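PDB 6THK: pyocin S5 from Pseudomonas aeruginosa PAO1, which is a bacteriocin imported into Pseudomonas aeruginosa, where, like other channel-forming colicins, it probably kills by opening pores that depolarise the cytoplasmic membrane. Local coordinates for residues A[354-359]-A[481-486]; A[410-415]-A[451-456]; A[125-130]-A[169-174]. The protein carries 1 engineered substitution. All coordinates share one frame; numbering follows the deposited sequence.

Contact 1. Residues A[354-359]-A[481-486]; sequences RGKNIR and AMIDED. With ZN (zinc ion), chain H.
Arg359 lies across the turn that leads into helix 485-498 and meets it with both backbone and side chain. Its amide N donates a nearly straight hydrogen bond to Met482 O, 2.8 Å long with an N-H...O angle of 173°. The side chain then runs over the carbonyls of the turn, CD coming within 3.2 Å of Ile483 O, and a bend at chi3 (77°) brings the guanidinium back to Ala481, where NH1 makes a weak hydrogen bond to Ala481 O at 2.9 Å. An arginine suits this place because its aliphatic part can pass the backbone while its polar end turns back to that carbonyl. NH2 bonds to Ser367, whose hydroxyl also bonds Glu485 OE1. Glu485 in turn gives OE2 to a zinc ion at 2.2 Å, a site completed by His371 and Glu489, so Ser367 ties the arginine to a metal ligand.

Met482 answers with an unbranched, flexible chain: CG lies 3.8 Å from Ile358 CG2, and bends at chi2 and chi3 carry CE round to the carbonyl of Arg359. Lys356 crosses Ile483 at about a right angle, its CD 4.0 Å from Ile483 CG2; its NZ bonds to Gly352 O, while the Asp484 carboxylate is near but too distant for a salt bridge. One water donates to both Asn357 O and Ile483 O.

Apolar side chains of both segments continue onto neighbouring helices: Ile358 and Met482 pack on Leu454 of helix 451-464, and Met482 also reaches Phe439 and Ile442 of helix 436-446 and Ala364 of helix 361-378.

Contact 2. Residues A[410-415]-A[451-456]; sequences FGVVGK and ASWLVG
Lys415 lies over one face of the Trp453 indole. Its CB stands above the fusion of the two rings, 3.5 Å from Trp453 CE2, and the methylene chain continues until CD is above the six-membered ring, 3.8 Å from the centroid and only 2° off its normal, a CH-pi contact. With CG anti to the backbone N (chi1 -157°) and chi2 also extended, the lysine lays its greasy length on the indole; bends at chi3 and chi4 then lift the ammonium off the face. NZ ends 5.6 Å from the same centroid, so any cation-pi attraction is weak at most. A lysine fits a partly exposed edge of this kind, covering an aromatic face with methylenes while its charge stays off the apolar surface.

Trp453 itself reaches the loop because a chi1 near trans (-173°) carries the indole out beside the helix. Its NE1 is buried here without a partner in the model. Val412 CG2 comes to the indole at its edge.

The loop takes this course after a Schellman motif that ends helix 396-409: Gly411, with positive phi, closes that helix and lets the chain turn along helix 451-464 of the colicin pore-forming domain, where a transmembrane helix is predicted from Trp453 onward.

On the other flank Phe410 sends its ring along the helix. CD2 is 3.6 Å from Ser452 O, Gly456 N lies at the phenyl edge, near the ring plane, and CE2 touches Val455 CG1 at 4.2 Å. A small residue suits the helix here: Ser452 presents CB to Val412 CG1, 3.9 Å away, as well as to Phe410 CB. Phe410 also packs on Ala350 of helix 340-353.

Contact 3. Residues A[125-130]-A[169-174]; sequences FIDYEK and VAYYKQ. With ZN (zinc ion), chain F.
Tyr171 reaches out from helix 157-212 to a zinc site held by the loop 125-130. Its extended first torsion (chi1 168°) sends the ring away from the helix, between Phe125 and Tyr128. Tyr171 CE1 comes to the edge of the phenyl, 3.4 Å from Phe125 CE1, and CD2 to the edge of the other phenol, 3.7 Å from Tyr128 CD2; both ring pairs are oblique. Its hydroxyl lies 2.8 Å from Asp127 OD1 in a weak hydrogen bond, and it also meets a water that donates to Glu129 OE1. Phe120 of helix 95-121 adds a further ring beside Tyr171.

Tyr172, the next residue, turns a face to the edge of the preceding ring, with Tyr171 CD2 standing over its centre. Its hydroxyl donates to Glu129 OE1 at 3.2 Å, using the lone pair of OE1 that points away from OE2, and touches Tyr128 CB. A tyrosine suits both positions, because each combines a flat apolar body for the aromatic cluster with a polar end for a carboxylate. Two residues further on, Gln174 folds its NE2 back to Tyr171 O.

Asp127 OD1 binds the zinc ion at 2.1 Å, and Glu129 OE1 and OE2 bind it too, OE2 at 2.0 Å. Thus OD1 and OE1 each face the metal and a tyrosine hydroxyl together. The tyrosines act as a second shell that probably helps orient the two acids, while the zinc ion, together with Lys130 at longer range, would offset their negative charge.

In the fold
Contacts 1 and 2 belong to the same pore-forming domain and touch: helix 451-464, which carries half of contact 2, also receives Ile358, Met482 and Ile483 of contact 1, and Lys356 O probably bonds to Ala451 N. Their centres are 12 Å apart. Contact 3 stands at the other end of the elongated molecule, the centres of contacts 1 and 3 being about 134 Å apart. Contact 2 lies deepest, with half of its touching residues buried, against about a third in contacts 1 and 3. Contact 2 is apolar and aromatic, with no hydrogen bond across it; contact 1 relies on arginine and backbone carbonyls, with zinc at its margin; contact 3 combines an aromatic cluster with zinc-bound carboxylates.

Contact 1. Residues A[354-359]-A[481-486]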
loop_
_atom_site.group_PDB
_atom_site.type_symbol
_atom_site.label_atom_id
_atom_site.label_comp_id
_atom_site.label_asym_id
_atom_site.label_seq_id
_atom_site.Cartn_x
_atom_site.Cartn_y
_atom_site.Cartn_z
ATOM N N ARG A 354 -45.233 -19.042 22.746
ATOM C CA ARG A 354 -44.623 -18.592 21.493
ATOM C C ARG A 354 -45.509 -17.490 20.860
ATOM O O ARG A 354 -46.737 -17.650 20.772
ATOM C CB ARG A 354 -44.457 -19.814 20.564
ATOM C CG ARG A 354 -43.297 -19.733 19.598
ATOM C CD ARG A 354 -42.853 -21.091 19.044
ATOM N NE ARG A 354 -41.891 -21.755 19.930
ATOM C CZ ARG A 354 -40.577 -21.535 19.933
ATOM N NH1 ARG A 354 -40.038 -20.670 19.082
ATOM N NH2 ARG A 354 -39.792 -22.174 20.793
ATOM N N GLY A 355 -44.891 -16.344 20.569
ATOM C CA GLY A 355 -45.547 -15.183 19.976
ATOM C C GLY A 355 -46.537 -14.425 20.832
ATOM O O GLY A 355 -47.201 -13.515 20.340
ATOM N N LYS A 356 -46.640 -14.777 22.107
ATOM C CA LYS A 356 -47.541 -14.126 23.052
ATOM C C LYS A 356 -46.741 -13.248 24.030
ATOM O O LYS A 356 -45.522 -13.418 24.161
ATOM C CB LYS A 356 -48.356 -15.172 23.834
ATOM C CG LYS A 356 -49.455 -15.904 23.045
ATOM C CD LYS A 356 -50.339 -16.703 24.029
ATOM C CE LYS A 356 -51.469 -17.473 23.378
ATOM N NZ LYS A 356 -50.972 -18.524 22.443
ATOM N N ASN A 357 -47.429 -12.290 24.674
ATOM C CA ASN A 357 -46.849 -11.432 25.708
ATOM C C ASN A 357 -47.468 -11.831 27.059
ATOM O O ASN A 357 -48.436 -12.596 27.098
ATOM C CB ASN A 357 -47.128 -9.946 25.433
ATOM C CG ASN A 357 -46.448 -9.390 24.218
ATOM O OD1 ASN A 357 -45.220 -9.247 24.164
ATOM N ND2 ASN A 357 -47.255 -9.017 23.237
ATOM N N ILE A 358 -46.909 -11.315 28.160
ATOM C CA ILE A 358 -47.392 -11.588 29.509
ATOM C C ILE A 358 -48.703 -10.829 29.735
ATOM O O ILE A 358 -48.823 -9.678 29.313
ATOM C CB ILE A 358 -46.273 -11.188 30.491
ATOM C CG1 ILE A 358 -45.110 -12.175 30.364
ATOM C CG2 ILE A 358 -46.757 -11.045 31.944
ATOM C CD1 ILE A 358 -43.752 -11.603 30.534
ATOM N N ARG A 359 -49.688 -11.472 30.375
ATOM C CA ARG A 359 -50.971 -10.833 30.675
ATOM C C ARG A 359 -50.823 -9.833 31.837
ATOM O O ARG A 359 -49.723 -9.619 32.359
ATOM C CB ARG A 359 -52.046 -11.880 31.005
ATOM C CG ARG A 359 -52.322 -12.867 29.878
ATOM C CD ARG A 359 -53.161 -14.033 30.350
ATOM N NE ARG A 359 -54.574 -13.676 30.496
ATOM C CZ ARG A 359 -55.470 -14.419 31.136
ATOM N NH1 ARG A 359 -55.109 -15.560 31.710
ATOM N NH2 ARG A 359 -56.731 -14.018 31.224
ATOM N N ALA A 481 -51.391 -19.141 33.944
ATOM C CA ALA A 481 -52.415 -18.106 34.218
ATOM C C ALA A 481 -51.964 -16.723 33.693
ATOM O O ALA A 481 -52.785 -15.851 33.412
ATOM C CB ALA A 481 -52.672 -18.012 35.718
ATOM N N MET A 482 -50.651 -16.544 33.560
ATOM C CA MET A 482 -50.035 -15.301 33.113
ATOM C C MET A 482 -49.886 -15.243 31.590
ATOM O O MET A 482 -49.469 -14.214 31.048
ATOM C CB MET A 482 -48.665 -15.184 33.779
ATOM C CG MET A 482 -48.290 -13.785 34.101
ATOM S SD MET A 482 -49.181 -13.186 35.527
ATOM C CE MET A 482 -49.501 -11.513 35.030
ATOM N N ILE A 483 -50.224 -16.362 30.907
ATOM C CA ILE A 483 -50.074 -16.520 29.463
ATOM C C ILE A 483 -51.412 -16.692 28.745
ATOM O O ILE A 483 -51.826 -15.807 27.994
ATOM C CB ILE A 483 -49.076 -17.668 29.136
ATOM C CG1 ILE A 483 -47.719 -17.448 29.840
ATOM C CG2 ILE A 483 -48.911 -17.842 27.617
ATOM C CD1 ILE A 483 -46.748 -18.637 29.826
ATOM N N ASP A 484 -52.080 -17.826 28.986
ATOM C CA ASP A 484 -53.321 -18.207 28.329
ATOM C C ASP A 484 -54.161 -19.015 29.294
ATOM O O ASP A 484 -53.617 -19.850 30.018
ATOM C CB ASP A 484 -52.972 -19.094 27.101
ATOM C CG ASP A 484 -54.051 -19.276 26.050
ATOM O OD1 ASP A 484 -55.108 -18.613 26.159
ATOM O OD2 ASP A 484 -53.819 -20.055 25.086
ATOM N N GLU A 485 -55.490 -18.811 29.246
ATOM C CA GLU A 485 -56.491 -19.527 30.040
ATOM C C GLU A 485 -56.442 -21.041 29.815
ATOM O O GLU A 485 -56.573 -21.784 30.784
ATOM C CB GLU A 485 -57.913 -18.999 29.758
ATOM C CG GLU A 485 -58.978 -19.522 30.719
ATOM C CD GLU A 485 -59.514 -18.595 31.796
ATOM O OE1 GLU A 485 -59.579 -17.366 31.565
ATOM O OE2 GLU A 485 -59.944 -19.116 32.848
ATOM N N ASP A 486 -56.264 -21.500 28.548
ATOM C CA ASP A 486 -56.204 -22.931 28.219
ATOM C C ASP A 486 -54.922 -23.577 28.732
ATOM O O ASP A 486 -54.941 -24.764 29.056
ATOM C CB ASP A 486 -56.460 -23.229 26.722
ATOM C CG ASP A 486 -55.563 -22.537 25.715
ATOM O OD1 ASP A 486 -54.369 -22.894 25.640
ATOM O OD2 ASP A 486 -56.078 -21.694 24.939
HETATM ZN ZN ZN H . -60.458 -21.247 33.308
HETATM O O HOH W 1 -50.833 -13.448 26.417
#

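Contact 2. Residues A[410-415]-A[451-456]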
loop_
_atom_site.group_PDB
_atom_site.type_symbol
_atom_site.label_atom_id
_atom_site.label_comp_id
_atom_site.label_asym_id
_atom_site.label_seq_id
_atom_site.Cartn_x
_atom_site.Cartn_y
_atom_site.Cartn_z
ATOM N N PHE A 410 -35.448 -19.869 23.216
ATOM C CA PHE A 410 -36.734 -19.258 22.859
ATOM C C PHE A 410 -36.572 -17.952 22.068
ATOM O O PHE A 410 -37.558 -17.398 21.587
ATOM C CB PHE A 410 -37.592 -19.013 24.122
ATOM C CG PHE A 410 -37.936 -20.233 24.947
ATOM C CD1 PHE A 410 -38.269 -21.442 24.334
ATOM C CD2 PHE A 410 -38.004 -20.155 26.336
ATOM C CE1 PHE A 410 -38.592 -22.567 25.099
ATOM C CE2 PHE A 410 -38.342 -21.279 27.099
ATOM C CZ PHE A 410 -38.638 -22.473 26.474
ATOM N N GLY A 411 -35.340 -17.474 21.932
ATOM C CA GLY A 411 -35.063 -16.246 21.194
ATOM C C GLY A 411 -35.716 -15.016 21.795
ATOM O O GLY A 411 -36.388 -14.260 21.088
ATOM N N VAL A 412 -35.581 -14.862 23.119
ATOM C CA VAL A 412 -36.092 -13.731 23.894
ATOM C C VAL A 412 -34.858 -13.027 24.469
ATOM O O VAL A 412 -33.836 -13.697 24.706
ATOM C CB VAL A 412 -37.165 -14.102 24.970
ATOM C CG1 VAL A 412 -38.453 -14.603 24.329
ATOM C CG2 VAL A 412 -36.651 -15.104 25.986
ATOM N N VAL A 413 -34.904 -11.685 24.613
ATOM C CA VAL A 413 -33.734 -10.971 25.149
ATOM C C VAL A 413 -33.520 -11.289 26.643
ATOM O O VAL A 413 -34.487 -11.593 27.365
ATOM C CB VAL A 413 -33.679 -9.429 24.853
ATOM C CG1 VAL A 413 -33.481 -9.157 23.362
ATOM C CG2 VAL A 413 -34.909 -8.683 25.394
ATOM N N GLY A 414 -32.246 -11.292 27.046
ATOM C CA GLY A 414 -31.811 -11.505 28.420
ATOM C C GLY A 414 -32.352 -10.375 29.272
ATOM O O GLY A 414 -32.220 -9.201 28.894
ATOM N N LYS A 415 -33.033 -10.723 30.373
ATOM C CA LYS A 415 -33.707 -9.754 31.225
ATOM C C LYS A 415 -33.202 -9.757 32.685
ATOM O O LYS A 415 -32.917 -10.812 33.260
ATOM C CB LYS A 415 -35.221 -9.977 31.125
ATOM C CG LYS A 415 -36.060 -8.780 31.487
ATOM C CD LYS A 415 -37.498 -8.983 31.061
ATOM C CE LYS A 415 -38.463 -8.295 32.004
ATOM N NZ LYS A 415 -38.579 -6.829 31.759
ATOM N N ALA A 451 -43.979 -13.838 26.751
ATOM C CA ALA A 451 -44.491 -14.902 27.611
ATOM C C ALA A 451 -43.479 -16.040 27.805
ATOM O O ALA A 451 -43.421 -16.639 28.860
ATOM C CB ALA A 451 -45.821 -15.421 27.098
ATOM N N SER A 452 -42.671 -16.304 26.779
ATOM C CA SER A 452 -41.616 -17.310 26.781
ATOM C C SER A 452 -40.558 -17.054 27.866
ATOM O O SER A 452 -39.967 -17.992 28.366
ATOM C CB SER A 452 -40.959 -17.395 25.409
ATOM O OG SER A 452 -41.937 -17.459 24.396
ATOM N N TRP A 453 -40.285 -15.790 28.189
ATOM C CA TRP A 453 -39.351 -15.460 29.254
ATOM C C TRP A 453 -39.852 -16.021 30.591
ATOM O O TRP A 453 -39.068 -16.541 31.370
ATOM C CB TRP A 453 -39.134 -13.950 29.366
ATOM C CG TRP A 453 -38.064 -13.626 30.334
ATOM C CD1 TRP A 453 -36.753 -13.950 30.231
ATOM C CD2 TRP A 453 -38.213 -12.948 31.578
ATOM N NE1 TRP A 453 -36.068 -13.506 31.324
ATOM C CE2 TRP A 453 -36.943 -12.884 32.168
ATOM C CE3 TRP A 453 -39.293 -12.379 32.248
ATOM C CZ2 TRP A 453 -36.726 -12.281 33.392
ATOM C CZ3 TRP A 453 -39.071 -11.785 33.461
ATOM C CH2 TRP A 453 -37.801 -11.736 34.021
ATOM N N LEU A 454 -41.157 -15.926 30.842
ATOM C CA LEU A 454 -41.777 -16.478 32.044
ATOM C C LEU A 454 -41.604 -17.991 32.068
ATOM O O LEU A 454 -41.360 -18.574 33.112
ATOM C CB LEU A 454 -43.267 -16.183 32.070
ATOM C CG LEU A 454 -43.766 -14.816 32.493
ATOM C CD1 LEU A 454 -45.261 -14.892 32.749
ATOM C CD2 LEU A 454 -43.023 -14.336 33.724
ATOM N N VAL A 455 -41.754 -18.621 30.902
ATOM C CA VAL A 455 -41.581 -20.058 30.745
ATOM C C VAL A 455 -40.142 -20.443 31.066
ATOM O O VAL A 455 -39.901 -21.470 31.670
ATOM C CB VAL A 455 -41.982 -20.547 29.346
ATOM C CG1 VAL A 455 -41.827 -22.050 29.256
ATOM C CG2 VAL A 455 -43.416 -20.155 29.041
ATOM N N GLY A 456 -39.186 -19.612 30.661
ATOM C CA GLY A 456 -37.788 -19.841 30.972
ATOM C C GLY A 456 -37.579 -19.810 32.477
ATOM O O GLY A 456 -36.846 -20.622 33.014
#

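Contact 3. Residues A[125-130]-A[169-174]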
loop_
_atom_site.group_PDB
_atom_site.type_symbol
_atom_site.label_atom_id
_atom_site.label_comp_id
_atom_site.label_asym_id
_atom_site.label_seq_id
_atom_site.Cartn_x
_atom_site.Cartn_y
_atom_site.Cartn_z
ATOM N N PHE A 125 60.996 19.318 -41.959
ATOM C CA PHE A 125 60.666 20.471 -41.139
ATOM C C PHE A 125 61.708 21.584 -41.239
ATOM O O PHE A 125 62.859 21.425 -40.815
ATOM C CB PHE A 125 60.389 20.082 -39.678
ATOM C CG PHE A 125 60.179 21.273 -38.777
ATOM C CD1 PHE A 125 59.140 22.167 -39.009
ATOM C CD2 PHE A 125 61.044 21.527 -37.727
ATOM C CE1 PHE A 125 58.977 23.301 -38.208
ATOM C CE2 PHE A 125 60.867 22.647 -36.909
ATOM C CZ PHE A 125 59.834 23.530 -37.155
ATOM N N ILE A 126 61.274 22.723 -41.767
ATOM C CA ILE A 126 62.113 23.900 -41.881
ATOM C C ILE A 126 61.429 25.019 -41.084
ATOM O O ILE A 126 60.305 25.401 -41.422
ATOM C CB ILE A 126 62.385 24.290 -43.375
ATOM C CG1 ILE A 126 62.732 23.052 -44.255
ATOM C CG2 ILE A 126 63.472 25.372 -43.472
ATOM C CD1 ILE A 126 62.636 23.256 -45.757
ATOM N N ASP A 127 62.079 25.521 -40.010
ATOM C CA ASP A 127 61.514 26.610 -39.214
ATOM C C ASP A 127 61.919 27.893 -39.907
ATOM O O ASP A 127 62.888 28.537 -39.504
ATOM C CB ASP A 127 62.019 26.569 -37.758
ATOM C CG ASP A 127 61.027 27.107 -36.740
ATOM O OD1 ASP A 127 59.799 26.980 -36.975
ATOM O OD2 ASP A 127 61.472 27.589 -35.679
ATOM N N TYR A 128 61.166 28.237 -40.975
ATOM C CA TYR A 128 61.370 29.347 -41.910
ATOM C C TYR A 128 61.838 30.657 -41.283
ATOM O O TYR A 128 62.829 31.228 -41.755
ATOM C CB TYR A 128 60.116 29.587 -42.763
ATOM C CG TYR A 128 59.623 28.345 -43.462
ATOM C CD1 TYR A 128 60.284 27.841 -44.579
ATOM C CD2 TYR A 128 58.503 27.664 -43.004
ATOM C CE1 TYR A 128 59.844 26.682 -45.216
ATOM C CE2 TYR A 128 58.066 26.493 -43.620
ATOM C CZ TYR A 128 58.725 26.020 -44.738
ATOM O OH TYR A 128 58.284 24.878 -45.349
ATOM N N GLU A 129 61.158 31.114 -40.226
ATOM C CA GLU A 129 61.454 32.365 -39.519
ATOM C C GLU A 129 62.856 32.404 -38.893
ATOM O O GLU A 129 63.432 33.484 -38.767
ATOM C CB GLU A 129 60.346 32.683 -38.468
ATOM C CG GLU A 129 60.551 32.173 -37.042
ATOM C CD GLU A 129 59.714 30.996 -36.582
ATOM O OE1 GLU A 129 58.989 30.410 -37.418
ATOM O OE2 GLU A 129 59.788 30.658 -35.379
ATOM N N LYS A 130 63.394 31.242 -38.497
ATOM C CA LYS A 130 64.686 31.174 -37.818
ATOM C C LYS A 130 65.857 30.787 -38.724
ATOM O O LYS A 130 66.990 30.708 -38.243
ATOM C CB LYS A 130 64.584 30.244 -36.603
ATOM C CG LYS A 130 63.937 30.941 -35.416
ATOM C CD LYS A 130 63.220 29.969 -34.506
ATOM C CE LYS A 130 62.491 30.664 -33.382
ATOM N NZ LYS A 130 61.765 29.691 -32.520
ATOM N N VAL A 169 53.254 28.067 -46.595
ATOM C CA VAL A 169 51.928 28.606 -46.267
ATOM C C VAL A 169 51.221 27.550 -45.425
ATOM O O VAL A 169 50.783 27.868 -44.318
ATOM C CB VAL A 169 51.122 29.018 -47.530
ATOM C CG1 VAL A 169 49.639 29.180 -47.224
ATOM C CG2 VAL A 169 51.683 30.295 -48.131
ATOM N N ALA A 170 51.208 26.276 -45.909
ATOM C CA ALA A 170 50.642 25.113 -45.214
ATOM C C ALA A 170 51.151 24.999 -43.770
ATOM O O ALA A 170 50.331 24.785 -42.871
ATOM C CB ALA A 170 50.956 23.837 -45.980
ATOM N N TYR A 171 52.487 25.199 -43.538
ATOM C CA TYR A 171 53.101 25.143 -42.202
ATOM C C TYR A 171 52.512 26.174 -41.239
ATOM O O TYR A 171 52.188 25.821 -40.104
ATOM C CB TYR A 171 54.631 25.268 -42.266
ATOM C CG TYR A 171 55.296 25.502 -40.922
ATOM C CD1 TYR A 171 55.384 24.483 -39.975
ATOM C CD2 TYR A 171 55.824 26.746 -40.590
ATOM C CE1 TYR A 171 55.970 24.699 -38.731
ATOM C CE2 TYR A 171 56.413 26.975 -39.346
ATOM C CZ TYR A 171 56.497 25.944 -38.425
ATOM O OH TYR A 171 57.086 26.163 -37.199
ATOM N N TYR A 172 52.402 27.438 -41.671
ATOM C CA TYR A 172 51.855 28.503 -40.835
ATOM C C TYR A 172 50.325 28.428 -40.725
ATOM O O TYR A 172 49.768 28.940 -39.757
ATOM C CB TYR A 172 52.355 29.888 -41.292
ATOM C CG TYR A 172 53.838 30.100 -41.067
ATOM C CD1 TYR A 172 54.370 30.151 -39.779
ATOM C CD2 TYR A 172 54.711 30.267 -42.139
ATOM C CE1 TYR A 172 55.738 30.332 -39.565
ATOM C CE2 TYR A 172 56.076 30.481 -41.938
ATOM C CZ TYR A 172 56.587 30.501 -40.649
ATOM O OH TYR A 172 57.931 30.677 -40.439
ATOM N N LYS A 173 49.649 27.774 -41.696
ATOM C CA LYS A 173 48.198 27.568 -41.688
ATOM C C LYS A 173 47.868 26.515 -40.635
ATOM O O LYS A 173 46.981 26.750 -39.810
ATOM C CB LYS A 173 47.672 27.145 -43.073
ATOM C CG LYS A 173 47.432 28.313 -44.028
ATOM C CD LYS A 173 46.014 28.882 -43.942
ATOM C CE LYS A 173 45.811 30.098 -44.820
ATOM N NZ LYS A 173 45.830 29.775 -46.273
ATOM N N GLN A 174 48.623 25.393 -40.608
ATOM C CA GLN A 174 48.410 24.339 -39.611
ATOM C C GLN A 174 48.801 24.785 -38.213
ATOM O O GLN A 174 48.223 24.303 -37.248
ATOM C CB GLN A 174 49.080 23.005 -40.001
ATOM C CG GLN A 174 50.619 22.961 -39.959
ATOM C CD GLN A 174 51.195 22.790 -38.569
ATOM O OE1 GLN A 174 50.708 22.008 -37.747
ATOM N NE2 GLN A 174 52.230 23.553 -38.268
HETATM ZN ZN ZN F . 59.190 28.845 -36.103
HETATM O O HOH W 2 56.452 28.981 -36.218
#